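Long-range contacts in type II restriction enzyme NgoMIV (Neisseria gonorrhoeae, PDB 1FIU), which recognises the double-stranded DNA sequence 5'-GCCGGC-3' and, as a magnesium-dependent homotetramer, cleaves it after the first G: residues Tyr108-Ala116 with Asn204-Pro214; Pro214-Pro223 with Glu237-Ala245. All coordinates share one frame; numbering follows the deposited sequence.

Contact 1: residues Tyr108-Ala116 with Asn204-Pro214; sequences YQQYAHLTA and NLVRNRKGRLP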
loop_
_atom_site.group_PDB
_atom_site.type_symbol
_atom_site.label_atom_id
_atom_site.label_comp_id
_atom_site.label_asym_id
_atom_site.label_seq_id
_atom_site.Cartn_x
_atom_site.Cartn_y
_atom_site.Cartn_z
ATOM N N TYR I 108 21.083 -6.753 -7.182
ATOM C CA TYR I 108 21.246 -5.330 -6.897
ATOM C C TYR I 108 20.971 -5.018 -5.445
ATOM O O TYR I 108 20.156 -5.652 -4.777
ATOM C CB TYR I 108 20.358 -4.510 -7.839
ATOM C CG TYR I 108 20.683 -4.908 -9.251
ATOM C CD1 TYR I 108 19.850 -5.759 -9.956
ATOM C CD2 TYR I 108 21.924 -4.587 -9.802
ATOM C CE1 TYR I 108 20.255 -6.312 -11.194
ATOM C CE2 TYR I 108 22.339 -5.126 -11.019
ATOM C CZ TYR I 108 21.500 -5.993 -11.705
ATOM O OH TYR I 108 21.932 -6.577 -12.879
ATOM N N GLN I 109 21.687 -4.026 -4.968
ATOM C CA GLN I 109 21.654 -3.671 -3.578
ATOM C C GLN I 109 20.322 -3.557 -2.864
ATOM O O GLN I 109 20.134 -4.162 -1.810
ATOM C CB GLN I 109 22.443 -2.394 -3.410
ATOM C CG GLN I 109 23.088 -2.297 -2.090
ATOM C CD GLN I 109 24.073 -1.159 -2.048
ATOM O OE1 GLN I 109 25.035 -1.102 -2.838
ATOM N NE2 GLN I 109 23.841 -0.235 -1.134
ATOM N N GLN I 110 19.388 -2.794 -3.433
ATOM C CA GLN I 110 18.125 -2.599 -2.751
ATOM C C GLN I 110 17.254 -3.826 -2.624
ATOM O O GLN I 110 16.308 -3.814 -1.848
ATOM C CB GLN I 110 17.298 -1.494 -3.427
ATOM C CG GLN I 110 18.077 -0.228 -3.694
ATOM C CD GLN I 110 18.491 -0.137 -5.136
ATOM O OE1 GLN I 110 19.270 -0.966 -5.633
ATOM N NE2 GLN I 110 17.939 0.858 -5.842
ATOM N N TYR I 111 17.562 -4.892 -3.370
ATOM C CA TYR I 111 16.743 -6.106 -3.322
ATOM C C TYR I 111 17.543 -7.396 -3.087
ATOM O O TYR I 111 17.005 -8.504 -3.240
ATOM C CB TYR I 111 15.962 -6.241 -4.637
ATOM C CG TYR I 111 15.075 -5.029 -4.922
ATOM C CD1 TYR I 111 15.524 -3.990 -5.735
ATOM C CD2 TYR I 111 13.850 -4.880 -4.272
ATOM C CE1 TYR I 111 14.767 -2.812 -5.895
ATOM C CE2 TYR I 111 13.084 -3.695 -4.414
ATOM C CZ TYR I 111 13.554 -2.685 -5.221
ATOM O OH TYR I 111 12.851 -1.512 -5.330
ATOM N N ALA I 112 18.793 -7.248 -2.675
ATOM C CA ALA I 112 19.656 -8.427 -2.465
ATOM C C ALA I 112 19.109 -9.400 -1.428
ATOM O O ALA I 112 19.384 -10.598 -1.502
ATOM C CB ALA I 112 21.052 -7.970 -2.071
ATOM N N HIS I 113 18.339 -8.910 -0.459
ATOM C CA HIS I 113 17.776 -9.792 0.556
ATOM C C HIS I 113 16.734 -10.776 0.040
ATOM O O HIS I 113 16.367 -11.697 0.753
ATOM C CB HIS I 113 17.131 -8.977 1.690
ATOM C CG HIS I 113 16.092 -8.009 1.212
ATOM N ND1 HIS I 113 16.417 -6.917 0.440
ATOM C CD2 HIS I 113 14.749 -7.956 1.399
ATOM C CE1 HIS I 113 15.324 -6.224 0.173
ATOM N NE2 HIS I 113 14.300 -6.830 0.741
ATOM N N LEU I 114 16.234 -10.582 -1.179
ATOM C CA LEU I 114 15.251 -11.507 -1.705
ATOM C C LEU I 114 15.884 -12.890 -1.914
ATOM O O LEU I 114 15.191 -13.909 -1.858
ATOM C CB LEU I 114 14.650 -10.967 -3.003
ATOM C CG LEU I 114 13.807 -9.691 -2.813
ATOM C CD1 LEU I 114 13.169 -9.359 -4.146
ATOM C CD2 LEU I 114 12.743 -9.873 -1.740
ATOM N N THR I 115 17.196 -12.929 -2.119
ATOM C CA THR I 115 17.885 -14.227 -2.275
ATOM C C THR I 115 17.768 -15.009 -0.965
ATOM O O THR I 115 17.489 -16.215 -0.965
ATOM C CB THR I 115 19.397 -14.067 -2.595
ATOM O OG1 THR I 115 19.563 -13.491 -3.898
ATOM C CG2 THR I 115 20.095 -15.438 -2.588
ATOM N N ALA I 116 17.991 -14.334 0.157
ATOM C CA ALA I 116 17.905 -15.005 1.451
ATOM C C ALA I 116 16.477 -15.476 1.730
ATOM O O ALA I 116 16.260 -16.591 2.239
ATOM C CB ALA I 116 18.389 -14.074 2.556
ATOM N N ASN I 204 5.681 -4.193 -5.955
ATOM C CA ASN I 204 6.666 -5.081 -5.351
ATOM C C ASN I 204 7.999 -4.342 -5.172
ATOM O O ASN I 204 8.692 -4.517 -4.165
ATOM C CB ASN I 204 6.868 -6.322 -6.209
ATOM C CG ASN I 204 5.770 -7.364 -5.981
ATOM O OD1 ASN I 204 5.237 -7.473 -4.874
ATOM N ND2 ASN I 204 5.444 -8.138 -7.013
ATOM N N LEU I 205 8.370 -3.507 -6.140
ATOM C CA LEU I 205 9.616 -2.751 -6.029
ATOM C C LEU I 205 9.498 -1.746 -4.868
ATOM O O LEU I 205 10.464 -1.488 -4.130
ATOM C CB LEU I 205 9.885 -1.997 -7.345
ATOM C CG LEU I 205 10.296 -2.894 -8.521
ATOM C CD1 LEU I 205 10.428 -2.029 -9.778
ATOM C CD2 LEU I 205 11.613 -3.593 -8.172
ATOM N N VAL I 206 8.306 -1.167 -4.711
ATOM C CA VAL I 206 8.094 -0.225 -3.617
ATOM C C VAL I 206 8.170 -0.906 -2.250
ATOM O O VAL I 206 8.924 -0.475 -1.351
ATOM C CB VAL I 206 6.687 0.449 -3.706
ATOM C CG1 VAL I 206 6.375 1.206 -2.402
ATOM C CG2 VAL I 206 6.629 1.380 -4.901
ATOM N N ARG I 207 7.380 -1.967 -2.103
ATOM C CA ARG I 207 7.264 -2.674 -0.833
ATOM C C ARG I 207 8.486 -3.375 -0.296
ATOM O O ARG I 207 8.631 -3.512 0.923
ATOM C CB ARG I 207 6.124 -3.698 -0.916
ATOM C CG ARG I 207 4.759 -3.037 -1.031
ATOM C CD ARG I 207 3.635 -4.042 -1.246
ATOM N NE ARG I 207 2.347 -3.347 -1.241
ATOM C CZ ARG I 207 1.188 -3.891 -1.603
ATOM N NH1 ARG I 207 1.143 -5.154 -2.006
ATOM N NH2 ARG I 207 0.075 -3.162 -1.571
ATOM N N ASN I 208 9.371 -3.802 -1.183
ATOM C CA ASN I 208 10.531 -4.597 -0.753
ATOM C C ASN I 208 11.889 -3.911 -0.762
ATOM O O ASN I 208 12.914 -4.545 -0.489
ATOM C CB ASN I 208 10.594 -5.870 -1.618
ATOM C CG ASN I 208 9.432 -6.787 -1.343
ATOM O OD1 ASN I 208 9.360 -7.386 -0.271
ATOM N ND2 ASN I 208 8.484 -6.862 -2.274
ATOM N N ARG I 209 11.923 -2.623 -1.068
ATOM C CA ARG I 209 13.206 -1.937 -1.172
ATOM C C ARG I 209 13.932 -1.612 0.121
ATOM O O ARG I 209 13.316 -1.384 1.164
ATOM C CB ARG I 209 13.043 -0.593 -1.891
ATOM C CG ARG I 209 12.410 0.488 -0.986
ATOM C CD ARG I 209 12.118 1.791 -1.757
ATOM N NE ARG I 209 11.779 2.885 -0.845
ATOM C CZ ARG I 209 10.583 3.085 -0.281
ATOM N NH1 ARG I 209 9.552 2.276 -0.529
ATOM N NH2 ARG I 209 10.414 4.116 0.561
ATOM N N LYS I 210 15.257 -1.594 0.017
ATOM C CA LYS I 210 16.116 -1.139 1.112
ATOM C C LYS I 210 16.956 -0.112 0.373
ATOM O O LYS I 210 17.856 -0.463 -0.401
ATOM C CB LYS I 210 16.965 -2.286 1.668
ATOM C CG LYS I 210 16.118 -3.312 2.378
ATOM C CD LYS I 210 17.018 -4.327 3.090
ATOM C CE LYS I 210 16.182 -5.353 3.804
ATOM N NZ LYS I 210 17.079 -6.337 4.534
ATOM N N GLY I 211 16.654 1.163 0.581
ATOM C CA GLY I 211 17.352 2.226 -0.113
ATOM C C GLY I 211 16.364 3.007 -0.982
ATOM O O GLY I 211 15.159 2.770 -0.855
ATOM N N ARG I 212 16.853 3.926 -1.830
ATOM C CA ARG I 212 15.953 4.737 -2.666
ATOM C C ARG I 212 15.289 3.896 -3.757
ATOM O O ARG I 212 15.909 3.061 -4.385
ATOM C CB ARG I 212 16.686 5.919 -3.332
ATOM C CG ARG I 212 15.682 6.945 -3.973
ATOM C CD ARG I 212 16.351 8.127 -4.708
ATOM N NE ARG I 212 15.338 9.005 -5.300
ATOM C CZ ARG I 212 15.578 10.107 -6.016
ATOM N NH1 ARG I 212 16.819 10.512 -6.261
ATOM N NH2 ARG I 212 14.552 10.823 -6.493
ATOM N N LEU I 213 14.007 4.138 -3.964
ATOM C CA LEU I 213 13.260 3.428 -4.987
ATOM C C LEU I 213 13.816 3.765 -6.355
ATOM O O LEU I 213 14.149 4.923 -6.619
ATOM C CB LEU I 213 11.808 3.914 -4.964
ATOM C CG LEU I 213 10.817 3.122 -5.843
ATOM C CD1 LEU I 213 10.626 1.726 -5.279
ATOM C CD2 LEU I 213 9.470 3.850 -5.835
ATOM N N PRO I 214 13.965 2.755 -7.228
ATOM C CA PRO I 214 14.461 2.997 -8.594
ATOM C C PRO I 214 13.390 3.784 -9.360
ATOM O O PRO I 214 12.247 3.888 -8.922
ATOM C CB PRO I 214 14.509 1.604 -9.226
ATOM C CG PRO I 214 14.602 0.636 -8.049
ATOM C CD PRO I 214 13.776 1.320 -6.944
HETATM O O HOH W 1 11.448 -6.868 1.801
#

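Contact 2: residues Pro214-Pro223 with Glu237-Ala245; sequences PHIVVVTAEP and EIDCVYHFA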
loop_
_atom_site.group_PDB
_atom_site.type_symbol
_atom_site.label_atom_id
_atom_site.label_comp_id
_atom_site.label_asym_id
_atom_site.label_seq_id
_atom_site.Cartn_x
_atom_site.Cartn_y
_atom_site.Cartn_z
ATOM N N PRO I 214 13.965 2.755 -7.228
ATOM C CA PRO I 214 14.461 2.997 -8.594
ATOM C C PRO I 214 13.390 3.784 -9.360
ATOM O O PRO I 214 12.247 3.888 -8.922
ATOM C CB PRO I 214 14.509 1.604 -9.226
ATOM C CG PRO I 214 14.602 0.636 -8.049
ATOM C CD PRO I 214 13.776 1.320 -6.944
ATOM N N HIS I 215 13.780 4.342 -10.499
ATOM C CA HIS I 215 12.787 4.930 -11.395
ATOM C C HIS I 215 11.898 3.716 -11.779
ATOM O O HIS I 215 12.393 2.602 -11.955
ATOM C CB HIS I 215 13.453 5.434 -12.677
ATOM C CG HIS I 215 14.160 6.736 -12.510
ATOM N ND1 HIS I 215 15.499 6.841 -12.185
ATOM C CD2 HIS I 215 13.704 8.005 -12.639
ATOM C CE1 HIS I 215 15.836 8.117 -12.130
ATOM N NE2 HIS I 215 14.764 8.843 -12.401
ATOM N N ILE I 216 10.589 3.923 -11.914
ATOM C CA ILE I 216 9.659 2.862 -12.325
ATOM C C ILE I 216 8.839 3.508 -13.445
ATOM O O ILE I 216 7.986 4.379 -13.183
ATOM C CB ILE I 216 8.723 2.417 -11.166
ATOM C CG1 ILE I 216 9.559 1.852 -9.994
ATOM C CG2 ILE I 216 7.775 1.304 -11.652
ATOM C CD1 ILE I 216 8.745 1.494 -8.779
ATOM N N VAL I 217 9.103 3.095 -14.683
ATOM C CA VAL I 217 8.403 3.706 -15.825
ATOM C C VAL I 217 7.911 2.656 -16.804
ATOM O O VAL I 217 8.312 1.496 -16.746
ATOM C CB VAL I 217 9.341 4.674 -16.575
ATOM C CG1 VAL I 217 9.825 5.781 -15.627
ATOM C CG2 VAL I 217 10.549 3.875 -17.172
ATOM N N VAL I 218 7.021 3.071 -17.697
ATOM C CA VAL I 218 6.486 2.172 -18.713
ATOM C C VAL I 218 6.643 2.866 -20.056
ATOM O O VAL I 218 6.397 4.060 -20.155
ATOM C CB VAL I 218 4.979 1.905 -18.506
ATOM C CG1 VAL I 218 4.463 1.022 -19.625
ATOM C CG2 VAL I 218 4.739 1.252 -17.146
ATOM N N VAL I 219 7.082 2.126 -21.075
ATOM C CA VAL I 219 7.205 2.694 -22.435
ATOM C C VAL I 219 6.241 1.874 -23.292
ATOM O O VAL I 219 6.218 0.655 -23.207
ATOM C CB VAL I 219 8.640 2.533 -23.002
ATOM C CG1 VAL I 219 8.678 3.029 -24.484
ATOM C CG2 VAL I 219 9.627 3.343 -22.145
ATOM N N THR I 220 5.447 2.539 -24.126
ATOM C CA THR I 220 4.470 1.805 -24.919
ATOM C C THR I 220 4.296 2.350 -26.333
ATOM O O THR I 220 4.561 3.527 -26.592
ATOM C CB THR I 220 3.082 1.822 -24.181
ATOM O OG1 THR I 220 2.173 0.924 -24.831
ATOM C CG2 THR I 220 2.486 3.239 -24.167
ATOM N N ALA I 221 3.862 1.476 -27.248
ATOM C CA ALA I 221 3.577 1.917 -28.610
ATOM C C ALA I 221 2.065 1.818 -28.839
ATOM O O ALA I 221 1.606 1.905 -29.975
ATOM C CB ALA I 221 4.329 1.083 -29.634
ATOM N N GLU I 222 1.294 1.649 -27.764
ATOM C CA GLU I 222 -0.176 1.573 -27.898
ATOM C C GLU I 222 -0.691 2.870 -28.540
ATOM O O GLU I 222 -0.406 3.977 -28.061
ATOM C CB GLU I 222 -0.816 1.352 -26.516
ATOM C CG GLU I 222 -2.348 1.558 -26.501
ATOM C CD GLU I 222 -3.063 0.653 -27.492
ATOM O OE1 GLU I 222 -4.075 1.108 -28.071
ATOM O OE2 GLU I 222 -2.632 -0.510 -27.687
ATOM N N PRO I 223 -1.506 2.765 -29.608
ATOM C CA PRO I 223 -1.979 4.009 -30.227
ATOM C C PRO I 223 -3.134 4.761 -29.563
ATOM O O PRO I 223 -3.256 5.982 -29.720
ATOM C CB PRO I 223 -2.347 3.563 -31.657
ATOM C CG PRO I 223 -2.830 2.174 -31.449
ATOM C CD PRO I 223 -1.802 1.597 -30.456
ATOM N N GLU I 237 2.229 3.609 -8.147
ATOM C CA GLU I 237 2.963 2.438 -8.658
ATOM C C GLU I 237 3.949 2.789 -9.766
ATOM O O GLU I 237 5.113 2.381 -9.726
ATOM C CB GLU I 237 1.987 1.410 -9.235
ATOM C CG GLU I 237 0.893 0.910 -8.305
ATOM C CD GLU I 237 -0.436 1.655 -8.428
ATOM O OE1 GLU I 237 -0.749 2.289 -9.472
ATOM O OE2 GLU I 237 -1.193 1.585 -7.449
ATOM N N ILE I 238 3.460 3.553 -10.738
ATOM C CA ILE I 238 4.186 3.964 -11.926
ATOM C C ILE I 238 4.558 5.441 -11.878
ATOM O O ILE I 238 3.683 6.319 -11.697
ATOM C CB ILE I 238 3.293 3.691 -13.182
ATOM C CG1 ILE I 238 2.862 2.221 -13.200
ATOM C CG2 ILE I 238 4.007 4.086 -14.466
ATOM C CD1 ILE I 238 3.962 1.233 -13.141
ATOM N N ASP I 239 5.845 5.739 -12.050
ATOM C CA ASP I 239 6.289 7.136 -12.017
ATOM C C ASP I 239 5.691 7.960 -13.158
ATOM O O ASP I 239 5.218 9.081 -12.944
ATOM C CB ASP I 239 7.816 7.250 -12.141
ATOM C CG ASP I 239 8.570 6.603 -10.977
ATOM O OD1 ASP I 239 7.944 6.132 -10.018
ATOM O OD2 ASP I 239 9.806 6.575 -11.059
ATOM N N CYS I 240 5.774 7.414 -14.369
ATOM C CA CYS I 240 5.293 8.085 -15.576
ATOM C C CYS I 240 5.306 7.083 -16.734
ATOM O O CYS I 240 6.038 6.094 -16.695
ATOM C CB CYS I 240 6.215 9.260 -15.911
ATOM S SG CYS I 240 5.495 10.422 -17.164
ATOM N N VAL I 241 4.486 7.336 -17.757
ATOM C CA VAL I 241 4.439 6.481 -18.942
ATOM C C VAL I 241 5.014 7.280 -20.107
ATOM O O VAL I 241 4.838 8.500 -20.187
ATOM C CB VAL I 241 2.978 6.045 -19.241
ATOM C CG1 VAL I 241 2.876 5.292 -20.576
ATOM C CG2 VAL I 241 2.496 5.127 -18.133
ATOM N N TYR I 242 5.717 6.603 -21.005
ATOM C CA TYR I 242 6.339 7.269 -22.145
ATOM C C TYR I 242 5.856 6.621 -23.437
ATOM O O TYR I 242 5.909 5.408 -23.564
ATOM C CB TYR I 242 7.864 7.150 -22.041
ATOM C CG TYR I 242 8.387 7.852 -20.804
ATOM C CD1 TYR I 242 8.258 7.269 -19.539
ATOM C CD2 TYR I 242 8.965 9.121 -20.900
ATOM C CE1 TYR I 242 8.699 7.947 -18.375
ATOM C CE2 TYR I 242 9.409 9.805 -19.746
ATOM C CZ TYR I 242 9.267 9.206 -18.488
ATOM O OH TYR I 242 9.682 9.897 -17.368
ATOM N N HIS I 243 5.373 7.444 -24.375
ATOM C CA HIS I 243 4.841 6.951 -25.638
ATOM C C HIS I 243 5.928 6.951 -26.713
ATOM O O HIS I 243 6.710 7.910 -26.818
ATOM C CB HIS I 243 3.655 7.838 -26.094
ATOM C CG HIS I 243 2.830 7.221 -27.188
ATOM N ND1 HIS I 243 3.033 7.493 -28.525
ATOM C CD2 HIS I 243 1.858 6.279 -27.138
ATOM C CE1 HIS I 243 2.223 6.738 -29.254
ATOM N NE2 HIS I 243 1.497 5.992 -28.437
ATOM N N PHE I 244 5.947 5.896 -27.526
ATOM C CA PHE I 244 6.960 5.765 -28.564
ATOM C C PHE I 244 6.910 6.825 -29.661
ATOM O O PHE I 244 7.900 7.034 -30.367
ATOM C CB PHE I 244 6.915 4.355 -29.194
ATOM C CG PHE I 244 6.060 4.251 -30.438
ATOM C CD1 PHE I 244 6.628 3.838 -31.643
ATOM C CD2 PHE I 244 4.682 4.521 -30.400
ATOM C CE1 PHE I 244 5.840 3.679 -32.789
ATOM C CE2 PHE I 244 3.891 4.363 -31.552
ATOM C CZ PHE I 244 4.474 3.942 -32.735
ATOM N N ALA I 245 5.777 7.517 -29.782
ATOM C CA ALA I 245 5.640 8.542 -30.823
ATOM C C ALA I 245 4.586 9.545 -30.388
ATOM O O ALA I 245 3.552 9.730 -31.034
ATOM C CB ALA I 245 5.238 7.870 -32.146
HETATM O O HOH W 2 10.417 6.033 -8.174
#

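Contact 1: residues Tyr108-Ala116 with Asn204-Pro214
Y111 reaches across to 204-214 and illustrates how one aromatic side chain can tie together two parts of the chain far apart in sequence. Its CG stands anti to the carbonyl carbon (chi1 -58°), and the ring runs out until OH gives its proton to L205 O at 2.7 Å, the acceptor lying at the ring edge, in plane. The hydroxyl in turn is tilted out of the L205 carbonyl plane. The L205 side chain crosses that of Y111 at about a right angle, its CD2 lying off-centre over the ring and 3.6 Å from Y111 CZ, while P214 points at Y111 from the opposite direction, its CD 3.4 Å from Y111 OH. Beside this tight cluster the backbones join through K210 N and Q110 O (3.1 Å). The bent chain of Q110 sends NE2 to R212 O in a straight but weak bond; the same amide nitrogen also bonds L180 O.

The looser, wetter side belongs to H113. The extended K210 chain lays CE over the centre of the imidazole face, 3.6 Å from the ring centroid, in a CH-pi contact. At the ring's edge a water bridges H113 NE2 and N208 OD1, and N208 ND2 turns back to N204 O. Beyond the ring, K210 NZ forms a salt bridge with E126 of the third subunit, and R209 forms one with D239 of the second subunit.

Around this joint, helix 113-121 leads away from H113, and L205 and P214 also pack against strand 179-187.

Contact 2: residues Pro214-Pro223 with Glu237-Ala245
A parallel strand pair within the nuclease sheet, next to the magnesium site, brings 214-223 and 237-245 together: V218 O accepts from Y242 N at 2.8 Å, and Y242 O from T220 N at 3.0 Å. F244 N closes the regular series on T220 O, whereas V218 N to C240 O is weak. At the start D239 grips I216 twice: its backbone N bonds I216 O, and its side-chain OD2, met from above the carboxylate plane, takes I216 N at 2.9 Å. D239 OD1 forms a salt bridge with R209 of the second subunit.

Strands 215-220 and 240-243 are the two arms of a beta-alpha-beta crossover through helix 225-232, within the PDDEXK nuclease fold. V217 and V219 share a sheet face with Y242, whose CE1 lies 3.7 Å from V217 CG1; on the other face V218 CG2 meets I238 CG2 at 4.0 Å.

At the far end of the pair, H243, with CG anti to its own N (chi1 -166°), swings its ring so that NE2 donates to E222 O at 2.8 Å; E222 O lies in the plane of the imidazole, while NE2 stands above the plane of the E222 carbonyl. A221 CB rests on one face of the F244 ring, 3.7 Å from its centroid, and A245 CB on the opposite face.

Read from the N terminus, the chain passes through 108-116, runs out through strands 141-145 and 179-187, and returns along helix 197-208 to close contact 1, a loop with 87 residues between its segments. Contact 2 then opens at P214, the residue both share, and closes after the short crossover through helix 225-232. The two therefore stand in series, neither nested nor crossed, with centres about 21 Å apart. They touch where L205 CB of contact 1 packs on I216 CD1 of contact 2. Contact 1 ties the region around the start of helix 113-121 to helix 197-208 and the connection leading into strand 215-220; contact 2 joins adjacent parallel strands. Both reach the second subunit.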